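PDB 2QYH: hypothetical conserved protein from Geobacillus kaustophilus, which is of unknown function but belongs to the haloacid dehalogenase-like hydrolases and may have phosphatase activity and bind magnesium, as its family is generally thought to. Local coordinates for residues Val222-Ala227 / Lys240-Glu245; Phe8-Thr13 / Val39-Gly44. One frame throughout, in Å; residues are numbered along the deposited sequence.

Contact 1 (Val222-Ala227 / Lys240-Glu245); sequences VAMGNA and KPVDKE
With chi1 at -51°, the selenomethionine M224 starts out beside its own backbone N, and similar bends at chi2 and chi3 (-69° and -73°) fold the chain round so that its terminal methyl faces V242. The tip does the touching: CE of M224 lies 3.5 Å from CB of V242 and also close to the CA, meeting the root of the valine more nearly than its branches. N226 likewise sets out beside its backbone N, and its amide group lies against the ring of P241, with ND2 3.5 Å from the proline CB and OD1 3.8 Å from CG. This is van der Waals contact between the amide and the CB and CG of the proline ring.

Between the two side-chain contacts runs one backbone hydrogen bond, G225 N to O of K240, 3.0 Å long. The N-H points fairly straight at the oxygen but reaches it from well above the carbonyl plane. G225, in a type I turn from M224 to A227, brings its CA to 3.5 Å from N of P241. The turn follows strand 220-223, next to edge strand 237-238, whereas P241 and V242 belong to the loop leading into helix 246-253; M224 also packs on F205 of strand 202-206, and K240 makes a cation-pi contact with Y249 of helix 246-253.

Contact 2 (Phe8-Thr13 / Val39-Gly44); sequences FDIDGT and VAIATG
F8 turns the edge of its ring to V39: CE2 meets the valine CG1 at 3.7 Å, near the ring plane, in an oblique crossing of the two side chains. Two residues on, past the strand end, I10 lays its CG1 against CG2 of I41 at 3.9 Å, while its CD1 reaches on to the side chain of T43. The extended end of I10 (chi2 167°) carries that methyl out to both residues. The backbones pair in parallel, F8 beside I41. F8 N donates to A40 O at 2.9 Å, and F8 O accepts from A42 N at 2.9 Å; CA of I41 makes a further CH...O contact to F8 O.

OD1 of D9 forms a salt bridge with K184, which also makes a weak hydrogen bond to A42 O, so one ammonium group serves both acceptors, the carbonyl only weakly. D11 pairs with R45, and OG1 of T43 is bonded to N of R45. D9, D11 and T13 fit the DxDx(T/V) pattern at the end of a central parallel strand, consistent with the active-site loop of a HAD-type Rossmann-like fold, where the first aspartate is normally the nucleophile.

Contact 2 is buried near the middle of the chain, whereas contact 1 lies at the surface, with M224 as its buried member. Both reach the same mixed sheet: contact 2 joins two neighbouring central strands, 5-8 and 38-42, and contact 1 gathers the loops that follow 220-223 and the edge strand 237-238. Parallel strand pairing and apolar side chains dominate contact 2, with the carboxylates of D9 and D11 just past the end of strand 5-8; a single backbone bond, a proline and a selenomethionine serve contact 1. The two meet directly, since CE of M224 packs 3.5 Å from O of T13 and CB of V242 lies 3.5 Å from O of G12.

Contact 1 (Val222-Ala227 / Lys240-Glu245)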
ATOM      1  N   VAL D 222     -19.122  -7.247 -16.085  1.00 36.91           N
ATOM      2  CA  VAL D 222     -19.806  -6.059 -15.609  1.00 36.91           C
ATOM      3  C   VAL D 222     -18.971  -4.805 -15.817  1.00 36.91           C
ATOM      4  O   VAL D 222     -17.850  -4.701 -15.316  1.00 37.91           O
ATOM      5  CB  VAL D 222     -20.143  -6.176 -14.118  1.00 33.50           C
ATOM      6  CG1 VAL D 222     -20.942  -4.963 -13.674  1.00 33.50           C
ATOM      7  CG2 VAL D 222     -20.928  -7.449 -13.867  1.00 33.50           C
ATOM      8  N   ALA D 223     -19.522  -3.860 -16.573  1.00 36.21           N
ATOM      9  CA  ALA D 223     -18.847  -2.594 -16.832  1.00 36.21           C
ATOM     10  C   ALA D 223     -19.386  -1.584 -15.830  1.00 36.21           C
ATOM     11  O   ALA D 223     -20.557  -1.634 -15.468  1.00 36.21           O
ATOM     12  CB  ALA D 223     -19.137  -2.113 -18.250  1.00 19.93           C
HETATM   13  N   MSE D 224     -18.533  -0.671 -15.383  1.00 34.82           N
HETATM   14  CA  MSE D 224     -18.934   0.377 -14.438  1.00 34.82           C
HETATM   15  C   MSE D 224     -19.671   1.506 -15.175  1.00 34.82           C
HETATM   16  O   MSE D 224     -19.400   1.750 -16.345  1.00 48.94           O
HETATM   17  CB  MSE D 224     -17.693   0.990 -13.789  1.00 47.11           C
HETATM   18  CG  MSE D 224     -16.712  -0.028 -13.181  1.00 47.11           C
HETATM   19 SE   MSE D 224     -17.526  -0.902 -11.541  1.00 47.11          SE
HETATM   20  CE  MSE D 224     -17.458   0.580 -10.173  1.00 47.11           C
ATOM     21  N   GLY D 225     -20.537   2.218 -14.452  1.00 40.45           N
ATOM     22  CA  GLY D 225     -21.288   3.333 -14.997  1.00 42.45           C
ATOM     23  C   GLY D 225     -20.527   4.287 -15.909  1.00 43.45           C
ATOM     24  O   GLY D 225     -21.054   4.674 -16.959  1.00 43.45           O
ATOM     25  N   ASN D 226     -19.316   4.702 -15.559  1.00 44.74           N
ATOM     26  CA  ASN D 226     -18.614   5.616 -16.454  1.00 46.74           C
ATOM     27  C   ASN D 226     -17.515   4.947 -17.253  1.00 46.74           C
ATOM     28  O   ASN D 226     -16.471   5.554 -17.519  1.00 46.74           O
ATOM     29  CB  ASN D 226     -18.048   6.822 -15.670  1.00 87.85           C
ATOM     30  CG  ASN D 226     -19.142   7.654 -15.032  1.00 89.85           C
ATOM     31  OD1 ASN D 226     -20.235   7.781 -15.591  1.00 92.85           O
ATOM     32  ND2 ASN D 226     -18.864   8.224 -13.865  1.00 90.85           N
ATOM     33  N   ALA D 227     -17.747   3.709 -17.663  1.00 44.32           N
ATOM     34  CA  ALA D 227     -16.740   3.002 -18.442  1.00 44.32           C
ATOM     35  C   ALA D 227     -16.803   3.371 -19.928  1.00 43.32           C
ATOM     36  O   ALA D 227     -17.836   3.819 -20.423  1.00 43.32           O
ATOM     37  CB  ALA D 227     -16.925   1.476 -18.280  1.00 39.54           C
ATOM     38  N   LYS D 240     -23.814   1.060 -11.888  1.00 31.69           N
ATOM     39  CA  LYS D 240     -23.655   2.489 -11.673  1.00 31.69           C
ATOM     40  C   LYS D 240     -22.187   2.867 -11.613  1.00 30.69           C
ATOM     41  O   LYS D 240     -21.317   2.002 -11.585  1.00 30.69           O
ATOM     42  CB  LYS D 240     -24.365   2.904 -10.386  1.00 43.91           C
ATOM     43  CG  LYS D 240     -25.832   2.544 -10.398  1.00 44.91           C
ATOM     44  CD  LYS D 240     -26.528   2.978  -9.139  1.00 44.91           C
ATOM     45  CE  LYS D 240     -27.952   2.447  -9.125  1.00 49.91           C
ATOM     46  NZ  LYS D 240     -28.683   2.791  -7.871  1.00 52.91           N
ATOM     47  N   PRO D 241     -21.888   4.174 -11.627  1.00 32.22           N
ATOM     48  CA  PRO D 241     -20.493   4.619 -11.568  1.00 31.22           C
ATOM     49  C   PRO D 241     -19.855   4.160 -10.255  1.00 31.22           C
ATOM     50  O   PRO D 241     -20.561   3.830  -9.297  1.00 31.22           O
ATOM     51  CB  PRO D 241     -20.617   6.136 -11.662  1.00 32.11           C
ATOM     52  CG  PRO D 241     -21.852   6.312 -12.498  1.00 31.11           C
ATOM     53  CD  PRO D 241     -22.790   5.311 -11.883  1.00 32.11           C
ATOM     54  N   VAL D 242     -18.523   4.146 -10.214  1.00 33.01           N
ATOM     55  CA  VAL D 242     -17.803   3.704  -9.025  1.00 33.01           C
ATOM     56  C   VAL D 242     -18.152   4.484  -7.759  1.00 34.01           C
ATOM     57  O   VAL D 242     -18.235   3.913  -6.673  1.00 34.01           O
ATOM     58  CB  VAL D 242     -16.282   3.768  -9.243  1.00 36.17           C
ATOM     59  CG1 VAL D 242     -15.849   5.210  -9.483  1.00 34.17           C
ATOM     60  CG2 VAL D 242     -15.561   3.173  -8.036  1.00 35.17           C
ATOM     61  N   ASP D 243     -18.369   5.786  -7.893  1.00 49.26           N
ATOM     62  CA  ASP D 243     -18.697   6.599  -6.731  1.00 49.26           C
ATOM     63  C   ASP D 243     -20.192   6.622  -6.417  1.00 49.26           C
ATOM     64  O   ASP D 243     -20.652   7.433  -5.620  1.00 50.26           O
ATOM     65  CB  ASP D 243     -18.168   8.022  -6.923  1.00 50.15           C
ATOM     66  CG  ASP D 243     -18.815   8.732  -8.084  1.00 52.15           C
ATOM     67  OD1 ASP D 243     -18.926   8.133  -9.172  1.00 55.15           O
ATOM     68  OD2 ASP D 243     -19.204   9.901  -7.911  1.00 55.15           O
ATOM     69  N   LYS D 244     -20.945   5.721  -7.039  1.00 38.80           N
ATOM     70  CA  LYS D 244     -22.385   5.635  -6.808  1.00 39.80           C
ATOM     71  C   LYS D 244     -22.746   4.230  -6.366  1.00 38.80           C
ATOM     72  O   LYS D 244     -23.796   3.705  -6.736  1.00 39.80           O
ATOM     73  CB  LYS D 244     -23.155   5.983  -8.082  1.00 52.31           C
ATOM     74  CG  LYS D 244     -22.988   7.418  -8.530  1.00 54.31           C
ATOM     75  CD  LYS D 244     -23.521   8.369  -7.481  1.00 57.31           C
ATOM     76  CE  LYS D 244     -23.273   9.810  -7.872  1.00 60.31           C
ATOM     77  NZ  LYS D 244     -23.841  10.741  -6.861  1.00 61.31           N
ATOM     78  N   GLU D 245     -21.866   3.628  -5.571  1.00 38.32           N
ATOM     79  CA  GLU D 245     -22.063   2.275  -5.071  1.00 38.32           C
ATOM     80  C   GLU D 245     -22.155   1.299  -6.242  1.00 37.32           C
ATOM     81  O   GLU D 245     -22.876   0.299  -6.181  1.00 36.32           O
ATOM     82  CB  GLU D 245     -23.333   2.202  -4.225  1.00 39.22           C
ATOM     83  CG  GLU D 245     -23.426   3.279  -3.159  1.00 40.22           C
ATOM     84  CD  GLU D 245     -24.365   2.887  -2.036  1.00 41.22           C
ATOM     85  OE1 GLU D 245     -25.372   2.202  -2.321  1.00 44.22           O
ATOM     86  OE2 GLU D 245     -24.104   3.263  -0.870  1.00 42.22           O
TER

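Contact 2 (Phe8-Thr13 / Val39-Gly44)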
ATOM      1  N   PHE D   8     -11.933  -8.280  -9.864  1.00 31.65           N
ATOM      2  CA  PHE D   8     -12.038  -6.823  -9.885  1.00 32.65           C
ATOM      3  C   PHE D   8     -10.762  -6.170 -10.374  1.00 33.65           C
ATOM      4  O   PHE D   8      -9.673  -6.556  -9.964  1.00 33.65           O
ATOM      5  CB  PHE D   8     -12.294  -6.280  -8.479  1.00 28.63           C
ATOM      6  CG  PHE D   8     -13.580  -6.736  -7.866  1.00 28.63           C
ATOM      7  CD1 PHE D   8     -14.771  -6.065  -8.133  1.00 28.63           C
ATOM      8  CD2 PHE D   8     -13.602  -7.821  -6.992  1.00 28.63           C
ATOM      9  CE1 PHE D   8     -15.969  -6.469  -7.532  1.00 27.63           C
ATOM     10  CE2 PHE D   8     -14.787  -8.231  -6.392  1.00 28.63           C
ATOM     11  CZ  PHE D   8     -15.975  -7.554  -6.658  1.00 29.63           C
ATOM     12  N   ASP D   9     -10.890  -5.186 -11.254  1.00 28.39           N
ATOM     13  CA  ASP D   9      -9.725  -4.450 -11.706  1.00 29.39           C
ATOM     14  C   ASP D   9      -9.624  -3.405 -10.594  1.00 28.39           C
ATOM     15  O   ASP D   9     -10.587  -3.217  -9.850  1.00 29.39           O
ATOM     16  CB  ASP D   9      -9.986  -3.790 -13.058  1.00 62.61           C
ATOM     17  CG  ASP D   9      -8.792  -3.000 -13.558  1.00 64.61           C
ATOM     18  OD1 ASP D   9      -7.662  -3.543 -13.514  1.00 66.61           O
ATOM     19  OD2 ASP D   9      -8.986  -1.842 -13.998  1.00 69.61           O
ATOM     20  N   ILE D  10      -8.489  -2.726 -10.462  1.00 31.17           N
ATOM     21  CA  ILE D  10      -8.333  -1.757  -9.381  1.00 31.17           C
ATOM     22  C   ILE D  10      -8.874  -0.338  -9.635  1.00 31.17           C
ATOM     23  O   ILE D  10      -9.946   0.021  -9.125  1.00 30.17           O
ATOM     24  CB  ILE D  10      -6.850  -1.691  -8.939  1.00 22.31           C
ATOM     25  CG1 ILE D  10      -6.388  -3.086  -8.517  1.00 22.31           C
ATOM     26  CG2 ILE D  10      -6.678  -0.750  -7.764  1.00 21.31           C
ATOM     27  CD1 ILE D  10      -4.890  -3.215  -8.360  1.00 22.31           C
ATOM     28  N   ASP D  11      -8.153   0.467 -10.412  1.00 35.24           N
ATOM     29  CA  ASP D  11      -8.582   1.839 -10.681  1.00 35.24           C
ATOM     30  C   ASP D  11      -9.856   1.957 -11.500  1.00 35.24           C
ATOM     31  O   ASP D  11      -9.977   1.370 -12.574  1.00 35.24           O
ATOM     32  CB  ASP D  11      -7.485   2.627 -11.385  1.00 50.11           C
ATOM     33  CG  ASP D  11      -6.285   2.865 -10.508  1.00 51.11           C
ATOM     34  OD1 ASP D  11      -6.439   2.890  -9.268  1.00 54.11           O
ATOM     35  OD2 ASP D  11      -5.186   3.047 -11.069  1.00 54.11           O
ATOM     36  N   GLY D  12     -10.798   2.745 -10.991  1.00 31.11           N
ATOM     37  CA  GLY D  12     -12.058   2.933 -11.680  1.00 30.11           C
ATOM     38  C   GLY D  12     -13.078   1.882 -11.292  1.00 30.11           C
ATOM     39  O   GLY D  12     -14.266   2.053 -11.541  1.00 31.11           O
ATOM     40  N   THR D  13     -12.620   0.792 -10.680  1.00 32.60           N
ATOM     41  CA  THR D  13     -13.522  -0.275 -10.272  1.00 33.60           C
ATOM     42  C   THR D  13     -13.598  -0.380  -8.753  1.00 33.60           C
ATOM     43  O   THR D  13     -14.675  -0.263  -8.179  1.00 34.60           O
ATOM     44  CB  THR D  13     -13.077  -1.625 -10.850  1.00 36.39           C
ATOM     45  OG1 THR D  13     -12.961  -1.517 -12.274  1.00 36.39           O
ATOM     46  CG2 THR D  13     -14.088  -2.710 -10.506  1.00 35.39           C
ATOM     47  N   VAL D  39     -13.308 -13.851  -3.977  1.00 21.51           N
ATOM     48  CA  VAL D  39     -13.062 -12.486  -4.404  1.00 21.51           C
ATOM     49  C   VAL D  39     -11.596 -12.349  -4.768  1.00 21.51           C
ATOM     50  O   VAL D  39     -10.709 -12.664  -3.969  1.00 21.51           O
ATOM     51  CB  VAL D  39     -13.383 -11.489  -3.288  1.00 21.78           C
ATOM     52  CG1 VAL D  39     -13.045 -10.075  -3.736  1.00 23.78           C
ATOM     53  CG2 VAL D  39     -14.849 -11.594  -2.923  1.00 22.78           C
ATOM     54  N   ALA D  40     -11.334 -11.878  -5.975  1.00 21.08           N
ATOM     55  CA  ALA D  40      -9.957 -11.728  -6.412  1.00 21.08           C
ATOM     56  C   ALA D  40      -9.777 -10.502  -7.290  1.00 22.08           C
ATOM     57  O   ALA D  40     -10.719 -10.025  -7.932  1.00 22.08           O
ATOM     58  CB  ALA D  40      -9.512 -12.981  -7.167  1.00 18.70           C
ATOM     59  N   ILE D  41      -8.552  -9.992  -7.298  1.00 24.86           N
ATOM     60  CA  ILE D  41      -8.208  -8.839  -8.107  1.00 24.86           C
ATOM     61  C   ILE D  41      -7.499  -9.341  -9.362  1.00 25.86           C
ATOM     62  O   ILE D  41      -6.749 -10.306  -9.299  1.00 25.86           O
ATOM     63  CB  ILE D  41      -7.257  -7.904  -7.336  1.00 20.74           C
ATOM     64  CG1 ILE D  41      -8.036  -7.169  -6.242  1.00 20.74           C
ATOM     65  CG2 ILE D  41      -6.564  -6.939  -8.302  1.00 19.74           C
ATOM     66  CD1 ILE D  41      -7.170  -6.284  -5.333  1.00 20.74           C
ATOM     67  N   ALA D  42      -7.757  -8.713 -10.501  1.00 25.62           N
ATOM     68  CA  ALA D  42      -7.087  -9.094 -11.746  1.00 25.62           C
ATOM     69  C   ALA D  42      -6.477  -7.806 -12.264  1.00 26.62           C
ATOM     70  O   ALA D  42      -7.197  -6.855 -12.563  1.00 27.62           O
ATOM     71  CB  ALA D  42      -8.074  -9.651 -12.751  1.00 15.46           C
ATOM     72  N   THR D  43      -5.155  -7.774 -12.374  1.00 28.75           N
ATOM     73  CA  THR D  43      -4.481  -6.561 -12.808  1.00 28.75           C
ATOM     74  C   THR D  43      -3.159  -6.822 -13.520  1.00 28.75           C
ATOM     75  O   THR D  43      -2.619  -7.925 -13.472  1.00 27.75           O
ATOM     76  CB  THR D  43      -4.207  -5.653 -11.589  1.00 20.81           C
ATOM     77  OG1 THR D  43      -3.583  -4.437 -12.013  1.00 18.81           O
ATOM     78  CG2 THR D  43      -3.295  -6.365 -10.604  1.00 18.81           C
ATOM     79  N   GLY D  44      -2.645  -5.794 -14.182  1.00 29.20           N
ATOM     80  CA  GLY D  44      -1.378  -5.929 -14.870  1.00 30.20           C
ATOM     81  C   GLY D  44      -0.245  -5.551 -13.933  1.00 31.20           C
ATOM     82  O   GLY D  44       0.929  -5.748 -14.246  1.00 31.20           O
TER